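Local coordinates for hypothetical protein DR_0824 (Deinococcus radiodurans, PDB 2IMR) that deaminates aminodeoxyfutalosine to futalosine in menaquinone biosynthesis, using one zinc ion per subunit, at residues Asp151-Trp154 with Val158-Ala161; Thr193-Trp198 with Leu206-Ser211. All blocks are in the same frame, centred on the assembly; numbering follows the deposited sequence.

Contact 1 of 2, residues Asp151-Trp154 with Val158-Ala161; sequences DIVW and VMDA
Val-153 holds CG1 anti to its backbone N (chi1 -179°), which turns this methyl to the first turn of helix 156-163, while Met-159, with CG likewise anti to N, bends at chi2 (67°) and chi3 (88°) so that its methyl curls back to the same valine. The contact belongs to the beta-alpha-beta unit of strand 149-153, helix 156-163 and strand 170-176, within the amidohydrolase TIM-barrel domain, and joins the C-terminal end of the strand to the helix that follows it. Val-153 CG1 does most of the touching: it meets Val-158 CG1 at 3.9 Å and packs on Met-159 CB. The three residues are buried, and their side-chain contacts are all apolar; CG1 of Val-153 also lies 3.7 Å from the backbone Met-159 N, without a hydrogen bond. Asp-103 in a loop lies against both valines, and Leu-172 of the neighbouring strand 170-176 touches Met-159. Ile-152, on the opposite side of strand 149-153, touches the zinc ligands His-99 and His-101. The methionine chain crosses Val-153 at about a right angle, and its terminal CE rests 4.0 Å from both CB and CG2 of Val-153.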
loop_
_atom_site.group_PDB
_atom_site.type_symbol
_atom_site.label_atom_id
_atom_site.label_comp_id
_atom_site.label_asym_id
_atom_site.label_seq_id
_atom_site.Cartn_x
_atom_site.Cartn_y
_atom_site.Cartn_z
ATOM N N ASP A 151 1.064 -6.824 3.003
ATOM C CA ASP A 151 -0.211 -7.357 3.464
ATOM C C ASP A 151 -0.534 -7.108 4.924
ATOM O O ASP A 151 0.293 -7.334 5.806
ATOM C CB ASP A 151 -0.272 -8.868 3.196
ATOM C CG ASP A 151 -1.593 -9.479 3.617
ATOM O OD1 ASP A 151 -2.634 -8.943 3.203
ATOM O OD2 ASP A 151 -1.597 -10.497 4.350
ATOM N N ILE A 152 -1.751 -6.637 5.166
ATOM C CA ILE A 152 -2.215 -6.389 6.516
ATOM C C ILE A 152 -2.890 -7.686 6.951
ATOM O O ILE A 152 -3.795 -8.177 6.272
ATOM C CB ILE A 152 -3.236 -5.240 6.562
ATOM C CG1 ILE A 152 -2.633 -3.976 5.934
ATOM C CG2 ILE A 152 -3.661 -4.979 8.011
ATOM C CD1 ILE A 152 -1.290 -3.563 6.526
ATOM N N VAL A 153 -2.445 -8.233 8.078
ATOM C CA VAL A 153 -2.974 -9.489 8.601
ATOM C C VAL A 153 -3.784 -9.295 9.875
ATOM O O VAL A 153 -3.363 -8.575 10.785
ATOM C CB VAL A 153 -1.826 -10.482 8.930
ATOM C CG1 VAL A 153 -2.401 -11.790 9.453
ATOM C CG2 VAL A 153 -0.974 -10.729 7.702
ATOM N N TRP A 154 -4.937 -9.952 9.944
ATOM C CA TRP A 154 -5.791 -9.865 11.119
ATOM C C TRP A 154 -5.702 -11.114 11.993
ATOM O O TRP A 154 -5.280 -11.046 13.149
ATOM C CB TRP A 154 -7.253 -9.648 10.717
ATOM C CG TRP A 154 -8.186 -9.674 11.904
ATOM C CD1 TRP A 154 -8.777 -10.774 12.468
ATOM C CD2 TRP A 154 -8.567 -8.556 12.714
ATOM N NE1 TRP A 154 -9.500 -10.405 13.583
ATOM C CE2 TRP A 154 -9.387 -9.049 13.755
ATOM C CE3 TRP A 154 -8.292 -7.183 12.663
ATOM C CZ2 TRP A 154 -9.936 -8.216 14.738
ATOM C CZ3 TRP A 154 -8.838 -6.353 13.639
ATOM C CH2 TRP A 154 -9.650 -6.875 14.662
ATOM N N VAL A 158 -3.681 -16.834 10.219
ATOM C CA VAL A 158 -3.380 -16.449 8.851
ATOM C C VAL A 158 -1.907 -16.064 8.800
ATOM O O VAL A 158 -1.197 -16.440 7.867
ATOM C CB VAL A 158 -4.267 -15.270 8.389
ATOM C CG1 VAL A 158 -3.691 -14.620 7.130
ATOM C CG2 VAL A 158 -5.669 -15.781 8.120
ATOM N N MET A 159 -1.439 -15.335 9.813
ATOM C CA MET A 159 -0.029 -14.952 9.849
ATOM C C MET A 159 0.824 -16.219 9.859
ATOM O O MET A 159 1.832 -16.302 9.154
ATOM C CB MET A 159 0.291 -14.113 11.091
ATOM C CG MET A 159 1.752 -13.652 11.149
ATOM S SD MET A 159 2.204 -12.469 9.846
ATOM C CE MET A 159 1.749 -10.893 10.642
ATOM N N ASP A 160 0.426 -17.205 10.661
ATOM C CA ASP A 160 1.173 -18.459 10.726
ATOM C C ASP A 160 1.315 -19.062 9.327
ATOM O O ASP A 160 2.402 -19.476 8.922
ATOM C CB ASP A 160 0.473 -19.485 11.629
ATOM C CG ASP A 160 0.512 -19.108 13.103
ATOM O OD1 ASP A 160 1.472 -18.434 13.530
ATOM O OD2 ASP A 160 -0.413 -19.508 13.839
ATOM N N ALA A 161 0.209 -19.101 8.593
ATOM C CA ALA A 161 0.199 -19.669 7.249
ATOM C C ALA A 161 0.988 -18.863 6.220
ATOM O O ALA A 161 1.794 -19.421 5.475
ATOM C CB ALA A 161 -1.239 -19.837 6.773
#

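Contact 2 of 2, residues Thr193-Trp198 with Leu206-Ser211; sequences THLERW and LRLGLS
Leu-195 and Trp-198 of helix 184-199 pack on Leu-208 and Leu-210 of strand 206-212, the last two elements of the beta-alpha-beta unit that starts with strand 170-176 in the amidohydrolase TIM-barrel domain. The axes of segments 193-198 and 206-211 come within 9.5 Å and run nearly antiparallel, at 170°, as expected of a helix returning along the outside of the barrel. Apolar packing makes the join. Leu-195 splits its branches between two strand residues: CD1 meets Leu-210 CD1 at 3.6 Å, and CD2 meets Leu-208 CD2 at the same distance. Leu-208, with CG anti to the backbone N (chi1 176°), points toward the helix, whereas Leu-210 starts off to the side and brings only its end, CD1, to Leu-195; each crosses Leu-195 at about a right angle. Leu-208 CD2 also touches Trp-198 CB at 3.8 Å, while its CD1 approaches the indole obliquely near CE3.

Backbone atoms add a second kind of contact, since Leu-208 CD2 comes within 3.4 Å of the carbonyl Leu-195 O. Gly-209 O also lies beside Leu-195 CD2.

Polar and aromatic interactions fix the indole from outside the two segments: Phe-174 stacks edge-to-face with it, and Asp-160 OD1 probably accepts a hydrogen bond from Trp-198 NE1. His-194 O, which accepts the helix bond from Trp-198 N, lies 3.1 Å above the plane of the Trp-198 ring, offset toward its rim.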
loop_
_atom_site.group_PDB
_atom_site.type_symbol
_atom_site.label_atom_id
_atom_site.label_comp_id
_atom_site.label_asym_id
_atom_site.label_seq_id
_atom_site.Cartn_x
_atom_site.Cartn_y
_atom_site.Cartn_z
ATOM N N THR A 193 3.851 -10.295 22.338
ATOM C CA THR A 193 4.093 -11.727 22.463
ATOM C C THR A 193 4.020 -12.411 21.097
ATOM O O THR A 193 4.922 -13.161 20.726
ATOM C CB THR A 193 3.078 -12.386 23.426
ATOM O OG1 THR A 193 3.229 -11.814 24.732
ATOM C CG2 THR A 193 3.316 -13.890 23.512
ATOM N N HIS A 194 2.945 -12.155 20.354
ATOM C CA HIS A 194 2.782 -12.738 19.020
ATOM C C HIS A 194 3.946 -12.330 18.116
ATOM O O HIS A 194 4.535 -13.162 17.418
ATOM C CB HIS A 194 1.474 -12.259 18.382
ATOM C CG HIS A 194 0.256 -12.987 18.857
ATOM N ND1 HIS A 194 -0.024 -14.286 18.490
ATOM C CD2 HIS A 194 -0.766 -12.592 19.653
ATOM C CE1 HIS A 194 -1.168 -14.659 19.037
ATOM N NE2 HIS A 194 -1.638 -13.650 19.747
ATOM N N LEU A 195 4.256 -11.037 18.121
ATOM C CA LEU A 195 5.333 -10.498 17.303
ATOM C C LEU A 195 6.688 -11.132 17.610
ATOM O O LEU A 195 7.443 -11.467 16.694
ATOM C CB LEU A 195 5.410 -8.977 17.483
ATOM C CG LEU A 195 4.180 -8.223 16.963
ATOM C CD1 LEU A 195 4.236 -6.767 17.380
ATOM C CD2 LEU A 195 4.119 -8.344 15.452
ATOM N N GLU A 196 6.995 -11.301 18.892
ATOM C CA GLU A 196 8.268 -11.894 19.285
ATOM C C GLU A 196 8.360 -13.329 18.784
ATOM O O GLU A 196 9.426 -13.788 18.375
ATOM C CB GLU A 196 8.427 -11.859 20.809
ATOM C CG GLU A 196 8.386 -10.456 21.390
ATOM C CD GLU A 196 8.648 -10.426 22.883
ATOM O OE1 GLU A 196 8.050 -11.248 23.614
ATOM O OE2 GLU A 196 9.445 -9.572 23.327
ATOM N N ARG A 197 7.231 -14.028 18.810
ATOM C CA ARG A 197 7.174 -15.409 18.357
ATOM C C ARG A 197 7.423 -15.476 16.849
ATOM O O ARG A 197 8.258 -16.250 16.377
ATOM C CB ARG A 197 5.800 -16.006 18.690
ATOM C CG ARG A 197 5.730 -17.518 18.587
ATOM C CD ARG A 197 4.303 -18.033 18.734
ATOM N NE ARG A 197 3.490 -17.702 17.566
ATOM C CZ ARG A 197 2.288 -18.214 17.311
ATOM N NH1 ARG A 197 1.745 -19.094 18.145
ATOM N NH2 ARG A 197 1.632 -17.852 16.218
ATOM N N TRP A 198 6.704 -14.651 16.094
ATOM C CA TRP A 198 6.837 -14.636 14.642
ATOM C C TRP A 198 8.179 -14.113 14.141
ATOM O O TRP A 198 8.662 -14.547 13.094
ATOM C CB TRP A 198 5.707 -13.811 14.013
ATOM C CG TRP A 198 4.348 -14.441 14.143
ATOM C CD1 TRP A 198 4.043 -15.767 14.014
ATOM C CD2 TRP A 198 3.107 -13.767 14.397
ATOM N NE1 TRP A 198 2.691 -15.960 14.174
ATOM C CE2 TRP A 198 2.092 -14.749 14.411
ATOM C CE3 TRP A 198 2.757 -12.425 14.614
ATOM C CZ2 TRP A 198 0.744 -14.436 14.634
ATOM C CZ3 TRP A 198 1.415 -12.111 14.838
ATOM C CH2 TRP A 198 0.425 -13.118 14.845
ATOM N N LEU A 206 10.745 -11.978 3.321
ATOM C CA LEU A 206 9.394 -11.891 3.872
ATOM C C LEU A 206 9.526 -11.534 5.344
ATOM O O LEU A 206 9.783 -12.400 6.184
ATOM C CB LEU A 206 8.669 -13.231 3.714
ATOM C CG LEU A 206 7.169 -13.259 4.022
ATOM C CD1 LEU A 206 6.436 -12.289 3.104
ATOM C CD2 LEU A 206 6.639 -14.676 3.837
ATOM N N ARG A 207 9.346 -10.255 5.653
ATOM C CA ARG A 207 9.496 -9.777 7.019
ATOM C C ARG A 207 8.197 -9.449 7.745
ATOM O O ARG A 207 7.152 -9.213 7.131
ATOM C CB ARG A 207 10.397 -8.546 7.025
ATOM C CG ARG A 207 9.819 -7.408 6.229
ATOM C CD ARG A 207 10.731 -6.199 6.198
ATOM N NE ARG A 207 10.049 -5.088 5.545
ATOM C CZ ARG A 207 10.583 -3.889 5.339
ATOM N NH1 ARG A 207 11.824 -3.632 5.737
ATOM N NH2 ARG A 207 9.867 -2.946 4.743
ATOM N N LEU A 208 8.289 -9.428 9.069
ATOM C CA LEU A 208 7.149 -9.131 9.925
ATOM C C LEU A 208 7.036 -7.630 10.146
ATOM O O LEU A 208 8.045 -6.937 10.303
ATOM C CB LEU A 208 7.315 -9.834 11.272
ATOM C CG LEU A 208 6.240 -9.552 12.321
ATOM C CD1 LEU A 208 4.898 -10.114 11.845
ATOM C CD2 LEU A 208 6.645 -10.191 13.645
ATOM N N GLY A 209 5.803 -7.132 10.155
ATOM C CA GLY A 209 5.575 -5.717 10.364
ATOM C C GLY A 209 4.453 -5.497 11.359
ATOM O O GLY A 209 3.895 -6.450 11.897
ATOM N N LEU A 210 4.114 -4.236 11.597
ATOM C CA LEU A 210 3.064 -3.910 12.545
ATOM C C LEU A 210 2.127 -2.883 11.941
ATOM O O LEU A 210 2.555 -1.966 11.244
ATOM C CB LEU A 210 3.691 -3.365 13.826
ATOM C CG LEU A 210 2.839 -3.229 15.080
ATOM C CD1 LEU A 210 2.194 -4.569 15.442
ATOM C CD2 LEU A 210 3.739 -2.742 16.222
ATOM N N SER A 211 0.838 -3.031 12.203
ATOM C CA SER A 211 -0.101 -2.083 11.650
ATOM C C SER A 211 -1.174 -1.563 12.585
ATOM O O SER A 211 -2.201 -2.213 12.776
ATOM C CB SER A 211 -0.787 -2.669 10.417
ATOM O OG SER A 211 -1.773 -1.768 9.937
#

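Contacts 1 and 2 come in series along the chain, their centres about 10 Å apart, and belong to successive beta-alpha-beta units that share strand 170-176. Strands 149-153, 170-176 and 206-212 are adjacent in one parallel sheet, with helices 156-163 and 184-199 side by side on its outer surface. The two contacts touch directly: Met-159 CG packs 3.5 Å from Trp-198 CE2, and Met-159 CE lies as close to Leu-208 CD1. Between the two helices, Asp-160 OD1 forms a 2.8 Å salt bridge with Arg-197 NH2, the indole being its probable second partner. Together the two contacts form one continuous layer between sheet and helices, behind strands that lead to the zinc site and Glu-175, predicted to bind the substrate.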